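Local coordinates for protein phosphoethanolamine N-methyltransferase 1 (Haemonchus contortus, PDB 4KRG) that methylates phosphoethanolamine with S-adenosylmethionine as the methyl donor, probably opening the nematode route to phosphocholine, at residues C226-Q231 and K341-K346; P293-A298 and T322-N327; N313-A318 and Q348-G353. All coordinates share one frame; numbering follows the deposited sequence.

Contact 1: C226-Q231 and K341-K346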
# COMPACT_ATOMS: atom_id res chain seq x y z
N CYS A 226 12.93 -11.73 0.16
CA CYS A 226 13.39 -11.15 -1.10
C CYS A 226 13.89 -9.71 -0.95
O CYS A 226 14.23 -9.07 -1.95
CB CYS A 226 12.29 -11.23 -2.15
SG CYS A 226 11.63 -12.90 -2.39
N ASN A 227 13.94 -9.22 0.28
CA ASN A 227 14.32 -7.83 0.57
C ASN A 227 13.60 -6.82 -0.32
O ASN A 227 14.15 -5.78 -0.69
CB ASN A 227 15.83 -7.63 0.50
CG ASN A 227 16.55 -8.12 1.74
OD1 ASN A 227 17.40 -9.01 1.67
ND2 ASN A 227 16.23 -7.53 2.89
N ASN A 228 12.35 -7.14 -0.66
CA ASN A 228 11.57 -6.34 -1.58
C ASN A 228 10.32 -5.79 -0.90
O ASN A 228 9.43 -6.55 -0.52
CB ASN A 228 11.19 -7.19 -2.80
CG ASN A 228 10.54 -6.38 -3.90
OD1 ASN A 228 10.39 -5.16 -3.79
ND2 ASN A 228 10.15 -7.06 -4.97
N TRP A 229 10.28 -4.46 -0.75
CA TRP A 229 9.16 -3.76 -0.11
C TRP A 229 8.08 -3.38 -1.12
O TRP A 229 7.03 -2.87 -0.74
CB TRP A 229 9.67 -2.47 0.55
CG TRP A 229 10.23 -2.64 1.94
CD1 TRP A 229 9.69 -2.19 3.10
CD2 TRP A 229 11.45 -3.31 2.30
NE1 TRP A 229 10.49 -2.52 4.16
CE2 TRP A 229 11.57 -3.22 3.71
CE3 TRP A 229 12.46 -3.97 1.59
CZ2 TRP A 229 12.66 -3.76 4.41
CZ3 TRP A 229 13.53 -4.52 2.28
CH2 TRP A 229 13.62 -4.41 3.68
N ARG A 230 8.35 -3.61 -2.40
CA ARG A 230 7.50 -3.09 -3.47
C ARG A 230 6.49 -4.09 -4.04
O ARG A 230 5.91 -3.86 -5.09
CB ARG A 230 8.36 -2.51 -4.60
CG ARG A 230 9.08 -1.21 -4.23
CD ARG A 230 10.17 -0.88 -5.23
NE ARG A 230 10.51 0.54 -5.23
CZ ARG A 230 11.40 1.10 -6.04
NH1 ARG A 230 12.07 0.36 -6.92
NH2 ARG A 230 11.63 2.40 -5.96
N GLN A 231 6.31 -5.20 -3.33
CA GLN A 231 5.17 -6.08 -3.58
C GLN A 231 4.03 -5.51 -2.76
O GLN A 231 3.94 -5.76 -1.56
CB GLN A 231 5.49 -7.50 -3.14
CG GLN A 231 6.53 -8.16 -4.01
CD GLN A 231 6.01 -8.41 -5.40
OE1 GLN A 231 5.10 -9.21 -5.59
NE2 GLN A 231 6.58 -7.71 -6.38
N LYS A 341 13.33 4.15 -0.49
CA LYS A 341 14.36 4.10 0.54
C LYS A 341 14.46 2.71 1.18
O LYS A 341 15.55 2.18 1.35
CB LYS A 341 14.10 5.17 1.61
CG LYS A 341 15.21 5.20 2.66
CD LYS A 341 14.98 6.21 3.78
CE LYS A 341 16.14 6.10 4.77
NZ LYS A 341 16.14 7.12 5.87
N ALA A 342 13.31 2.11 1.50
CA ALA A 342 13.29 0.81 2.14
C ALA A 342 14.00 -0.26 1.31
O ALA A 342 14.72 -1.09 1.85
CB ALA A 342 11.85 0.38 2.48
N ASN A 343 13.80 -0.24 0.00
CA ASN A 343 14.42 -1.23 -0.87
C ASN A 343 15.93 -1.06 -0.98
O ASN A 343 16.66 -2.03 -1.15
CB ASN A 343 13.80 -1.20 -2.26
CG ASN A 343 12.78 -2.27 -2.46
OD1 ASN A 343 12.09 -2.66 -1.52
ND2 ASN A 343 12.67 -2.77 -3.68
N ASN A 344 16.39 0.18 -0.91
CA ASN A 344 17.81 0.43 -0.99
C ASN A 344 18.53 0.12 0.33
O ASN A 344 19.63 -0.41 0.32
CB ASN A 344 18.09 1.85 -1.48
CG ASN A 344 17.70 2.04 -2.94
OD1 ASN A 344 17.93 1.15 -3.78
ND2 ASN A 344 17.10 3.18 -3.26
N GLN A 345 17.89 0.42 1.45
CA GLN A 345 18.50 0.15 2.75
C GLN A 345 18.49 -1.34 3.10
O GLN A 345 19.45 -1.86 3.66
CB GLN A 345 17.83 0.97 3.85
CG GLN A 345 17.86 2.46 3.59
CD GLN A 345 19.28 3.02 3.54
OE1 GLN A 345 20.14 2.61 4.31
NE2 GLN A 345 19.51 3.95 2.62
N LYS A 346 17.40 -2.03 2.78
CA LYS A 346 17.27 -3.45 3.09
C LYS A 346 17.46 -3.74 4.58
O LYS A 346 18.23 -4.64 4.94
CB LYS A 346 18.23 -4.29 2.24
CG LYS A 346 18.03 -4.07 0.76
CD LYS A 346 18.76 -5.10 -0.09
CE LYS A 346 18.60 -4.79 -1.58
NZ LYS A 346 19.11 -3.42 -1.91
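The CA atoms of Trp229 and Asn343 lie 5.9 Å apart where segment 226-231, the loop between helix 220-226 and strand 231-240, passes the last turn of helix 332-345, and Asn227 and Lys346, each with positive phi just after a helix, face each other. Asn343 uses both ends of its amide. Asn343 OD1 takes the backbone N-H of Trp229 at 2.7 Å, in the carbonyl plane on a lone pair and nearly straight (165°). Asn343 ND2 gives a weak 3.3 Å bond to OD1 of Asn228, the two amide planes standing 65° apart. That same OD1 of Asn228 closes an Asx turn by accepting from Arg230 N, while Asn228 ND2 holds the carbonyl of Ser166, a residue of the phosphoethanolamine pocket; the turn probably sits in the second shell of that site. Over one face of the Trp229 indole sits Ala342 CB, 3.4 Å from the centroid of the five-membered ring, a CH-pi contact, and NE1 bonds to Val350 O. CD of Lys346 lies 3.9 Å from CB of Asn227, the two side chains crossing at about a right angle. A bend at chi4 (58°) lets NZ of Lys346 donate a hydrogen bond to Asn343 O at 2.9 Å, in the carbonyl plane.

Contact 2: P293-A298 and T322-N327. With BOG (octyl beta-D-glucopyranoside), chain E.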
# COMPACT_ATOMS: atom_id res chain seq x y z
N PRO A 293 12.55 0.52 23.89
CA PRO A 293 13.39 -0.59 24.38
C PRO A 293 13.97 -1.39 23.21
O PRO A 293 13.41 -1.38 22.12
CB PRO A 293 12.42 -1.45 25.18
CG PRO A 293 11.30 -0.52 25.55
CD PRO A 293 11.16 0.39 24.36
N LYS A 294 15.09 -2.08 23.44
CA LYS A 294 15.70 -2.87 22.38
C LYS A 294 14.75 -3.96 21.90
O LYS A 294 14.07 -4.60 22.71
CB LYS A 294 17.01 -3.49 22.87
CG LYS A 294 18.07 -2.47 23.22
CD LYS A 294 19.27 -3.14 23.85
CE LYS A 294 20.35 -2.14 24.17
NZ LYS A 294 21.43 -2.79 24.96
N ASN A 295 14.71 -4.16 20.59
CA ASN A 295 13.84 -5.15 19.95
C ASN A 295 12.33 -4.90 20.13
O ASN A 295 11.51 -5.80 19.95
CB ASN A 295 14.21 -6.58 20.40
CG ASN A 295 13.60 -7.65 19.52
OD1 ASN A 295 13.58 -7.53 18.29
ND2 ASN A 295 13.06 -8.70 20.15
N SER A 296 11.96 -3.66 20.46
CA SER A 296 10.54 -3.30 20.53
C SER A 296 10.03 -2.95 19.14
O SER A 296 10.81 -2.86 18.19
CB SER A 296 10.34 -2.13 21.49
OG SER A 296 11.07 -1.01 21.05
N THR A 297 8.72 -2.79 18.99
CA THR A 297 8.15 -2.29 17.75
C THR A 297 7.55 -0.90 17.98
O THR A 297 6.64 -0.74 18.78
CB THR A 297 7.08 -3.25 17.16
OG1 THR A 297 7.67 -4.53 16.92
CG2 THR A 297 6.55 -2.70 15.85
N ALA A 298 8.08 0.09 17.28
CA ALA A 298 7.61 1.46 17.40
C ALA A 298 6.53 1.75 16.35
O ALA A 298 6.62 1.29 15.22
CB ALA A 298 8.78 2.42 17.21
N THR A 322 17.81 -0.51 17.88
CA THR A 322 17.66 -1.93 17.57
C THR A 322 16.23 -2.36 17.71
O THR A 322 15.93 -3.34 18.41
CB THR A 322 18.53 -2.81 18.49
OG1 THR A 322 18.05 -2.70 19.84
CG2 THR A 322 19.97 -2.37 18.43
N CYS A 323 15.33 -1.63 17.06
CA CYS A 323 13.90 -1.87 17.18
C CYS A 323 13.28 -2.04 15.81
O CYS A 323 13.88 -1.68 14.80
CB CYS A 323 13.23 -0.70 17.90
SG CYS A 323 13.21 0.85 16.97
N ASN A 324 12.07 -2.59 15.78
CA ASN A 324 11.31 -2.67 14.54
C ASN A 324 10.39 -1.46 14.44
O ASN A 324 9.99 -0.91 15.46
CB ASN A 324 10.49 -3.96 14.51
CG ASN A 324 11.33 -5.19 14.83
OD1 ASN A 324 12.45 -5.34 14.34
ND2 ASN A 324 10.78 -6.08 15.66
N VAL A 325 10.06 -1.04 13.23
CA VAL A 325 9.27 0.18 13.06
C VAL A 325 8.18 -0.01 12.02
O VAL A 325 8.42 -0.58 10.95
CB VAL A 325 10.16 1.39 12.65
CG1 VAL A 325 9.30 2.62 12.38
CG2 VAL A 325 11.21 1.69 13.70
N TRP A 326 6.97 0.43 12.36
CA TRP A 326 5.90 0.60 11.39
C TRP A 326 5.61 2.09 11.24
O TRP A 326 5.21 2.75 12.20
CB TRP A 326 4.63 -0.13 11.82
CG TRP A 326 3.51 0.05 10.83
CD1 TRP A 326 2.59 1.05 10.81
CD2 TRP A 326 3.22 -0.80 9.72
NE1 TRP A 326 1.73 0.88 9.75
CE2 TRP A 326 2.09 -0.25 9.07
CE3 TRP A 326 3.78 -1.97 9.22
CZ2 TRP A 326 1.53 -0.84 7.93
CZ3 TRP A 326 3.22 -2.55 8.09
CH2 TRP A 326 2.11 -1.99 7.46
N ASN A 327 5.82 2.62 10.04
CA ASN A 327 5.69 4.05 9.79
C ASN A 327 4.54 4.27 8.83
O ASN A 327 4.56 3.80 7.69
CB ASN A 327 7.01 4.57 9.20
CG ASN A 327 7.01 6.08 8.95
OD1 ASN A 327 5.97 6.75 8.90
ND2 ASN A 327 8.20 6.62 8.77
C1 BOG E . 3.08 -6.18 18.55
O1 BOG E . 2.73 -6.11 17.21
C2 BOG E . 2.36 -7.33 19.23
O2 BOG E . 0.97 -7.06 19.22
C3 BOG E . 2.83 -7.47 20.64
O3 BOG E . 2.18 -8.61 21.27
C4 BOG E . 4.32 -7.62 20.72
O4 BOG E . 4.75 -7.68 22.09
C5 BOG E . 5.01 -6.46 20.02
O5 BOG E . 4.55 -6.35 18.63
C6 BOG E . 6.46 -6.66 20.00
O6 BOG E . 7.06 -5.45 20.36
C1' BOG E . 2.72 -4.77 16.72
C2' BOG E . 2.27 -4.82 15.24
C3' BOG E . 3.15 -5.73 14.40
C4' BOG E . 3.89 -5.21 13.34
C5' BOG E . 5.26 -5.87 12.99
C6' BOG E . 5.89 -5.32 11.70
C7' BOG E . 6.86 -4.13 11.94
C8' BOG E . 8.28 -4.52 11.71
O HOH W 1 14.44 -5.31 16.66
O HOH W 2 12.36 -9.14 16.05
O HOH W 3 7.99 -6.22 14.77
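Thr297 and Asn324 are paired neighbours on parallel strands, with their side chains on one face of the sheet, and Ala298 and Val325 form the next pair on the other face. The strands 297-302 and 324-329 are linked through helix 314-321, a right-handed beta-alpha-beta unit of the kind that builds Rossmann-like methyltransferase folds. On the Thr297 face the two polar groups cross at a slant, OG1 of Thr297 lying 3.7 Å from ND2 of Asn324. Water 3 links them, hydrogen-bonded to Thr297 OG1 (2.8 Å) and accepting weakly from Asn324 ND2. With CG of Asn324 beside the backbone N (chi1 -50°), the amide also runs alongside that of Asn295, pointing the same way but with its plane turned 85° against it. Water 2 joins this second pair, donating to Asn295 OD1 at 3.0 Å and meeting Asn324 ND2 through a weak bond. The octyl tail of the bound detergent comes up against the same side, its terminal C8' 3.6 Å from CB of Asn324. Trp326, two residues on, returns to this side and sets its ring edge-to-face with Trp365.

On the opposite face the contact is apolar: Ala298 CB and Val325 CG2 meet at 4.3 Å under Leu317 of the connecting helix. Backbone bonds hold the register, from Asn324 N to Ser296 O, from Ala298 N to Asn324 O and from Trp326 N to Ala298 O. Ahead of the strand, Pro293 to Ser296 make a type II turn, and Asn295 N donates a hydrogen bond to Thr322 O at 2.6 Å. Inside the turn the hydroxyl OG of Ser296 donates to Pro293 O at 2.6 Å, and that carbonyl accepts Ser296 N as well.

Contact 3: N313-A318 and Q348-G353. With BOG (octyl beta-D-glucopyranoside), chain F; BOG (octyl beta-D-glucopyranoside), chain E.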
# COMPACT_ATOMS: atom_id res chain seq x y z
N ASN A 313 12.88 9.76 10.85
CA ASN A 313 13.85 8.91 10.17
C ASN A 313 13.76 7.51 10.76
O ASN A 313 14.53 7.14 11.65
CB ASN A 313 15.26 9.48 10.33
CG ASN A 313 16.27 8.78 9.47
OD1 ASN A 313 16.02 7.69 8.94
ND2 ASN A 313 17.44 9.41 9.31
N SER A 314 12.81 6.74 10.25
CA SER A 314 12.50 5.42 10.81
C SER A 314 13.66 4.45 10.66
O SER A 314 13.83 3.54 11.48
CB SER A 314 11.23 4.87 10.17
OG SER A 314 10.09 5.58 10.63
N HIS A 315 14.47 4.63 9.62
CA HIS A 315 15.64 3.78 9.46
C HIS A 315 16.66 4.06 10.54
O HIS A 315 17.22 3.13 11.11
CB HIS A 315 16.23 3.91 8.06
CG HIS A 315 15.54 3.06 7.04
ND1 HIS A 315 14.48 3.50 6.29
CD2 HIS A 315 15.74 1.76 6.69
CE1 HIS A 315 14.06 2.52 5.51
NE2 HIS A 315 14.81 1.46 5.73
N LEU A 316 16.88 5.33 10.86
CA LEU A 316 17.79 5.68 11.93
C LEU A 316 17.24 5.23 13.28
O LEU A 316 17.98 4.79 14.16
CB LEU A 316 18.05 7.19 11.94
CG LEU A 316 19.01 7.66 13.03
CD1 LEU A 316 20.39 7.08 12.78
CD2 LEU A 316 19.05 9.17 13.07
N LEU A 317 15.92 5.33 13.44
CA LEU A 317 15.27 4.85 14.65
C LEU A 317 15.58 3.38 14.86
O LEU A 317 16.12 3.00 15.88
CB LEU A 317 13.77 5.08 14.56
CG LEU A 317 13.01 4.88 15.87
CD1 LEU A 317 13.49 5.88 16.89
CD2 LEU A 317 11.51 5.05 15.64
N ALA A 318 15.25 2.55 13.86
CA ALA A 318 15.52 1.12 13.94
C ALA A 318 16.99 0.81 14.17
O ALA A 318 17.33 -0.13 14.88
CB ALA A 318 15.03 0.43 12.69
N GLN A 348 15.09 -5.08 7.26
CA GLN A 348 13.79 -5.72 7.31
C GLN A 348 12.96 -5.31 8.53
O GLN A 348 11.76 -5.56 8.60
CB GLN A 348 13.94 -7.25 7.26
CG GLN A 348 14.63 -7.86 8.47
CD GLN A 348 13.68 -8.16 9.61
OE1 GLN A 348 12.52 -8.53 9.40
NE2 GLN A 348 14.16 -8.00 10.84
N ARG A 349 13.62 -4.66 9.49
CA ARG A 349 12.93 -4.20 10.69
C ARG A 349 12.03 -3.00 10.42
O ARG A 349 11.17 -2.68 11.24
CB ARG A 349 13.95 -3.85 11.77
CG ARG A 349 14.84 -5.00 12.20
CD ARG A 349 15.92 -4.50 13.13
NE ARG A 349 16.78 -3.54 12.46
CZ ARG A 349 17.84 -2.95 13.01
NH1 ARG A 349 18.19 -3.21 14.26
NH2 ARG A 349 18.54 -2.08 12.29
N VAL A 350 12.23 -2.34 9.28
CA VAL A 350 11.51 -1.11 8.97
C VAL A 350 10.42 -1.38 7.94
O VAL A 350 10.69 -1.95 6.88
CB VAL A 350 12.45 -0.00 8.44
CG1 VAL A 350 11.65 1.24 8.09
CG2 VAL A 350 13.50 0.34 9.46
N ARG A 351 9.19 -0.99 8.26
CA ARG A 351 8.05 -1.23 7.38
C ARG A 351 7.23 0.05 7.24
O ARG A 351 7.20 0.87 8.16
CB ARG A 351 7.15 -2.34 7.95
CG ARG A 351 7.87 -3.60 8.36
CD ARG A 351 8.38 -4.39 7.19
NE ARG A 351 9.25 -5.49 7.60
CZ ARG A 351 8.85 -6.72 7.86
NH1 ARG A 351 7.56 -7.05 7.74
NH2 ARG A 351 9.73 -7.64 8.22
N PHE A 352 6.59 0.23 6.10
CA PHE A 352 5.73 1.39 5.87
C PHE A 352 4.37 0.92 5.40
O PHE A 352 4.24 -0.16 4.83
CB PHE A 352 6.32 2.32 4.80
CG PHE A 352 7.65 2.89 5.16
CD1 PHE A 352 7.74 4.14 5.77
CD2 PHE A 352 8.82 2.19 4.92
CE1 PHE A 352 8.98 4.68 6.12
CE2 PHE A 352 10.06 2.71 5.27
CZ PHE A 352 10.14 3.96 5.87
N GLY A 353 3.36 1.73 5.66
CA GLY A 353 2.03 1.50 5.13
C GLY A 353 1.45 2.84 4.75
O GLY A 353 1.83 3.86 5.32
C1 BOG F . 21.28 5.40 21.00
O1 BOG F . 21.69 6.54 20.32
C2 BOG F . 22.36 4.33 20.88
O2 BOG F . 22.46 3.95 19.51
C3 BOG F . 22.08 3.14 21.72
O3 BOG F . 23.22 2.24 21.65
C4 BOG F . 21.81 3.50 23.14
O4 BOG F . 21.37 2.33 23.88
C5 BOG F . 20.72 4.56 23.26
O5 BOG F . 21.00 5.75 22.42
C6 BOG F . 20.64 4.98 24.67
O6 BOG F . 19.34 4.75 25.13
C1' BOG F . 20.64 7.15 19.55
C2' BOG F . 21.20 8.30 18.67
C3' BOG F . 20.09 9.14 18.05
C4' BOG F . 19.03 8.50 17.39
C5' BOG F . 17.59 9.11 17.39
C6' BOG F . 16.98 9.15 15.98
C7' BOG F . 15.51 9.65 15.95
C8' BOG F . 14.75 9.08 14.80
C1 BOG E . 3.08 -6.18 18.55
O1 BOG E . 2.73 -6.11 17.21
C2 BOG E . 2.36 -7.33 19.23
O2 BOG E . 0.97 -7.06 19.22
C3 BOG E . 2.83 -7.47 20.64
O3 BOG E . 2.18 -8.61 21.27
C4 BOG E . 4.32 -7.62 20.72
O4 BOG E . 4.75 -7.68 22.09
C5 BOG E . 5.01 -6.46 20.02
O5 BOG E . 4.55 -6.35 18.63
C6 BOG E . 6.46 -6.66 20.00
O6 BOG E . 7.06 -5.45 20.36
C1' BOG E . 2.72 -4.77 16.72
C2' BOG E . 2.27 -4.82 15.24
C3' BOG E . 3.15 -5.73 14.40
C4' BOG E . 3.89 -5.21 13.34
C5' BOG E . 5.26 -5.87 12.99
C6' BOG E . 5.89 -5.32 11.70
C7' BOG E . 6.86 -4.13 11.94
C8' BOG E . 8.28 -4.52 11.71
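Val350 points toward helix 314-321 and packs against His315 and Ala318, one turn apart; it buries more area here than any other residue. Its CB lies 3.9 Å from NE2 of His315. From there the side chain forks. CG1, anti to the backbone N (chi1 179°), sits over one face of the imidazole, 4.0 Å from the ring centroid and 18° off the normal, a CH-pi contact in which CE1 of His315 is the nearest ring atom. CG2 of Val350 meets Ala318 CB at 3.6 Å and the carbonyl O of Ser314 at 3.8 Å, and it also lies 3.8 Å from CD2 of His315, so both methyls touch the imidazole.

Two residues further along the strand, Phe352 presents its ring edge to the same histidine, CE2 lying 4.0 Å from CE1 of His315. At the other end Arg349 lays its guanidinium against the Ala318 carbonyl: the oxygen sits above the plane, with NH1 of Arg349 3.3 Å from Ala318 O at too poor an angle for a hydrogen bond. The charge is met instead by Asp347, through a salt bridge to NH2. Arg351 leaves from the far side of the strand, where its CG packs 3.5 Å from C8' of a detergent tail and its NE and NH2 both hold Gln348 O. Helix 314-321 is N-capped by Asn313, whose OD1 accepts from Leu316 N; the axes of 314-318 and 350-353 make an angle of 147°, roughly antiparallel. Strand 324-329 pairs in parallel with 350-354, and helix 332-345 lies beside helix 314-321, packing against both His315 and Phe352.

In the fold
Coming from the N terminus, the chain passes residues 226-231, whose partner follows 110 residues later, on helix 332-345: contact 1 closes this long loop and ties the N-terminal half, which holds the S-adenosylhomocysteine and phosphoethanolamine, to the C-terminal, probably also Rossmann-like, half. Inside the loop, contact 2 nests completely, pairing strands 297-302 and 324-329. Contact 3 begins at 313-318, between the two segments of contact 2, and ends at 348-353, beyond contact 1, so it crosses both. It lays helix 314-321 on strand 350-354, next to strand 324-329 of contact 2. Contacts 2 and 3 share backbone bonds between Val325 and its neighbours Arg349 and Arg351, while Lys341 and Gln345 of contact 1 pack on His315 of contact 3.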